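Local coordinates for uncharacterized protein (Pyrococcus horikoshii, PDB 1ZJJ) that binds magnesium and is probably a phosphatase of the haloacid dehalogenase superfamily, though its physiological substrate is not established, at residues Lys117-Val122 / Asn144-Ile149. Sequence-based numbering, arbitrary orientation.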
ATOM      1  N   LYS B 117     -12.953   3.215 -17.573  1.00 22.47           N
ATOM      2  CA  LYS B 117     -13.676   4.486 -17.639  1.00 22.47           C
ATOM      3  C   LYS B 117     -15.157   4.297 -17.315  1.00 21.22           C
ATOM      4  O   LYS B 117     -15.812   5.218 -16.852  1.00 21.91           O
ATOM      5  CB  LYS B 117     -13.529   5.086 -19.047  1.00 24.00           C
ATOM      6  CG  LYS B 117     -13.058   6.537 -19.091  1.00 28.28           C
ATOM      7  CD  LYS B 117     -13.922   7.438 -18.243  1.00 27.87           C
ATOM      8  CE  LYS B 117     -13.588   8.877 -18.549  1.00 30.80           C
ATOM      9  NZ  LYS B 117     -13.936   9.776 -17.442  1.00 30.30           N
ATOM     10  N   GLU B 118     -15.682   3.103 -17.573  1.00 20.78           N
ATOM     11  CA  GLU B 118     -17.091   2.832 -17.299  1.00 20.99           C
ATOM     12  C   GLU B 118     -17.361   2.135 -15.960  1.00 20.21           C
ATOM     13  O   GLU B 118     -18.510   1.851 -15.622  1.00 20.06           O
ATOM     14  CB  GLU B 118     -17.706   2.007 -18.442  1.00 22.69           C
ATOM     15  CG  GLU B 118     -17.853   2.770 -19.754  1.00 23.33           C
ATOM     16  CD  GLU B 118     -16.537   2.994 -20.492  1.00 25.76           C
ATOM     17  OE1 GLU B 118     -15.882   2.011 -20.885  1.00 25.22           O
ATOM     18  OE2 GLU B 118     -16.147   4.163 -20.684  1.00 26.01           O
ATOM     19  N   VAL B 119     -16.306   1.850 -15.209  1.00 18.59           N
ATOM     20  CA  VAL B 119     -16.451   1.185 -13.912  1.00 18.69           C
ATOM     21  C   VAL B 119     -17.125   2.084 -12.876  1.00 17.58           C
ATOM     22  O   VAL B 119     -16.733   3.238 -12.708  1.00 16.11           O
ATOM     23  CB  VAL B 119     -15.076   0.759 -13.349  1.00 18.21           C
ATOM     24  CG1 VAL B 119     -15.216   0.327 -11.884  1.00 19.95           C
ATOM     25  CG2 VAL B 119     -14.503  -0.367 -14.187  1.00 19.77           C
ATOM     26  N   LYS B 120     -18.129   1.555 -12.181  1.00 17.83           N
ATOM     27  CA  LYS B 120     -18.842   2.324 -11.162  1.00 18.99           C
ATOM     28  C   LYS B 120     -18.431   1.932  -9.735  1.00 18.72           C
ATOM     29  O   LYS B 120     -18.566   2.727  -8.801  1.00 17.45           O
ATOM     30  CB  LYS B 120     -20.358   2.140 -11.323  1.00 21.16           C
ATOM     31  CG  LYS B 120     -20.935   2.717 -12.610  1.00 23.17           C
ATOM     32  CD  LYS B 120     -20.755   4.228 -12.662  1.00 26.40           C
ATOM     33  CE  LYS B 120     -21.274   4.820 -13.969  1.00 29.55           C
ATOM     34  NZ  LYS B 120     -22.762   4.775 -14.073  1.00 31.82           N
ATOM     35  N   HIS B 121     -17.933   0.709  -9.578  1.00 17.54           N
ATOM     36  CA  HIS B 121     -17.514   0.210  -8.270  1.00 18.14           C
ATOM     37  C   HIS B 121     -16.213  -0.581  -8.361  1.00 17.89           C
ATOM     38  O   HIS B 121     -16.054  -1.432  -9.238  1.00 17.47           O
ATOM     39  CB  HIS B 121     -18.597  -0.707  -7.679  1.00 17.07           C
ATOM     40  CG  HIS B 121     -19.967  -0.106  -7.659  1.00 17.13           C
ATOM     41  ND1 HIS B 121     -20.303   0.965  -6.859  1.00 16.15           N
ATOM     42  CD2 HIS B 121     -21.094  -0.427  -8.344  1.00 16.66           C
ATOM     43  CE1 HIS B 121     -21.572   1.278  -7.050  1.00 15.85           C
ATOM     44  NE2 HIS B 121     -22.074   0.447  -7.948  1.00 15.68           N
ATOM     45  N   VAL B 122     -15.281  -0.296  -7.454  1.00 18.49           N
ATOM     46  CA  VAL B 122     -14.020  -1.022  -7.402  1.00 17.18           C
ATOM     47  C   VAL B 122     -14.009  -1.788  -6.080  1.00 16.11           C
ATOM     48  O   VAL B 122     -14.130  -1.192  -5.011  1.00 18.29           O
ATOM     49  CB  VAL B 122     -12.806  -0.080  -7.453  1.00 18.21           C
ATOM     50  CG1 VAL B 122     -11.525  -0.890  -7.307  1.00 17.56           C
ATOM     51  CG2 VAL B 122     -12.796   0.686  -8.770  1.00 20.48           C
ATOM     52  N   ASN B 144     -11.946   8.275 -11.114  1.00 21.89           N
ATOM     53  CA  ASN B 144     -12.984   8.680 -12.052  1.00 21.86           C
ATOM     54  C   ASN B 144     -14.365   8.676 -11.390  1.00 22.17           C
ATOM     55  O   ASN B 144     -15.392   8.874 -12.051  1.00 23.08           O
ATOM     56  CB  ASN B 144     -12.985   7.754 -13.262  1.00 22.60           C
ATOM     57  CG  ASN B 144     -13.866   8.267 -14.383  1.00 25.20           C
ATOM     58  OD1 ASN B 144     -13.782   9.434 -14.766  1.00 21.73           O
ATOM     59  ND2 ASN B 144     -14.700   7.392 -14.928  1.00 23.97           N
ATOM     60  N   GLY B 145     -14.379   8.440 -10.081  1.00 22.08           N
ATOM     61  CA  GLY B 145     -15.629   8.430  -9.343  1.00 21.48           C
ATOM     62  C   GLY B 145     -16.150   7.069  -8.914  1.00 21.04           C
ATOM     63  O   GLY B 145     -17.203   6.987  -8.291  1.00 21.40           O
ATOM     64  N   ALA B 146     -15.436   5.998  -9.243  1.00 19.46           N
ATOM     65  CA  ALA B 146     -15.884   4.664  -8.861  1.00 16.88           C
ATOM     66  C   ALA B 146     -15.800   4.480  -7.358  1.00 17.70           C
ATOM     67  O   ALA B 146     -14.885   4.997  -6.719  1.00 18.70           O
ATOM     68  CB  ALA B 146     -15.036   3.610  -9.548  1.00 18.60           C
ATOM     69  N   THR B 147     -16.749   3.740  -6.795  1.00 17.29           N
ATOM     70  CA  THR B 147     -16.746   3.474  -5.361  1.00 18.03           C
ATOM     71  C   THR B 147     -15.479   2.678  -5.025  1.00 16.68           C
ATOM     72  O   THR B 147     -15.049   1.829  -5.800  1.00 17.63           O
ATOM     73  CB  THR B 147     -17.977   2.639  -4.940  1.00 16.84           C
ATOM     74  OG1 THR B 147     -19.159   3.182  -5.546  1.00 21.12           O
ATOM     75  CG2 THR B 147     -18.141   2.669  -3.426  1.00 18.72           C
ATOM     76  N   PHE B 148     -14.881   2.972  -3.876  1.00 15.12           N
ATOM     77  CA  PHE B 148     -13.675   2.288  -3.424  1.00 15.29           C
ATOM     78  C   PHE B 148     -14.130   1.428  -2.244  1.00 14.80           C
ATOM     79  O   PHE B 148     -14.406   1.945  -1.161  1.00 14.61           O
ATOM     80  CB  PHE B 148     -12.635   3.336  -2.996  1.00 14.88           C
ATOM     81  CG  PHE B 148     -11.329   2.771  -2.478  1.00 15.04           C
ATOM     82  CD1 PHE B 148     -11.040   1.410  -2.545  1.00 16.30           C
ATOM     83  CD2 PHE B 148     -10.376   3.629  -1.929  1.00 15.06           C
ATOM     84  CE1 PHE B 148      -9.812   0.913  -2.067  1.00 16.86           C
ATOM     85  CE2 PHE B 148      -9.151   3.146  -1.450  1.00 16.60           C
ATOM     86  CZ  PHE B 148      -8.867   1.791  -1.518  1.00 15.86           C
ATOM     87  N   ILE B 149     -14.241   0.122  -2.479  1.00 14.90           N
ATOM     88  CA  ILE B 149     -14.688  -0.836  -1.462  1.00 14.48           C
ATOM     89  C   ILE B 149     -13.619  -1.877  -1.123  1.00 14.69           C
ATOM     90  O   ILE B 149     -13.078  -2.538  -2.013  1.00 16.55           O
ATOM     91  CB  ILE B 149     -15.940  -1.605  -1.945  1.00 14.82           C
ATOM     92  CG1 ILE B 149     -17.044  -0.618  -2.317  1.00 16.92           C
ATOM     93  CG2 ILE B 149     -16.424  -2.568  -0.857  1.00 14.11           C
ATOM     94  CD1 ILE B 149     -18.095  -1.207  -3.246  1.00 18.40           C
TER
HETATM   95  O   HOH W   1     -16.587   8.821 -16.496  1.00 27.98           O
HETATM   96  O   HOH W   2     -14.456   4.703 -13.943  1.00 18.88           O
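Three backbone hydrogen bonds join Lys120-Val122 to Thr147-Ile149 in parallel register. Thr147 N donates to Lys120 O, and Ile149 N to Val122 O. Between them, Val122 N donates to Thr147 O at 2.7 Å. Beside them, His121 and Thr147 point the same way from neighbouring strands. Thr147 OG1 lies at the ring edge and hydrogen-bonds His121 ND1 at 2.8 Å; either may be the donor. Thr147 OG1 stands anti to its own carbonyl carbon (chi1 -46°), which turns it to the histidine. The other ring nitrogen, NE2, bonds to Asp82 O, so both nitrogens hold the imidazole. Apolar contact is small: Ala146 CB packs 3.8 Å from Val122 CG2 and also meets Val119 CG1. The Val122 side chain also packs on Ala138, Ala141 and Ile142 of helix 132-143.

Nearer the solvent, the side chains of Lys117 and Asn144 cross at about a right angle. Lys117 NZ reaches Asn144 OD1 at 2.7 Å, from above the carbonyl plane. Asn144 ND2 donates to two waters, one shared with Lys117 NZ, the other with Val119 O. With an alanine here, Lys117 NZ would probably lose this acceptor and both waters their amide donor. Gly145, with positive phi, closes helix 132-143 in a Schellman motif. The chain then enters strand 147-150, completing the beta-alpha-beta crossover from strand 121-124 in the four-stranded parallel sheet, away from the magnesium site.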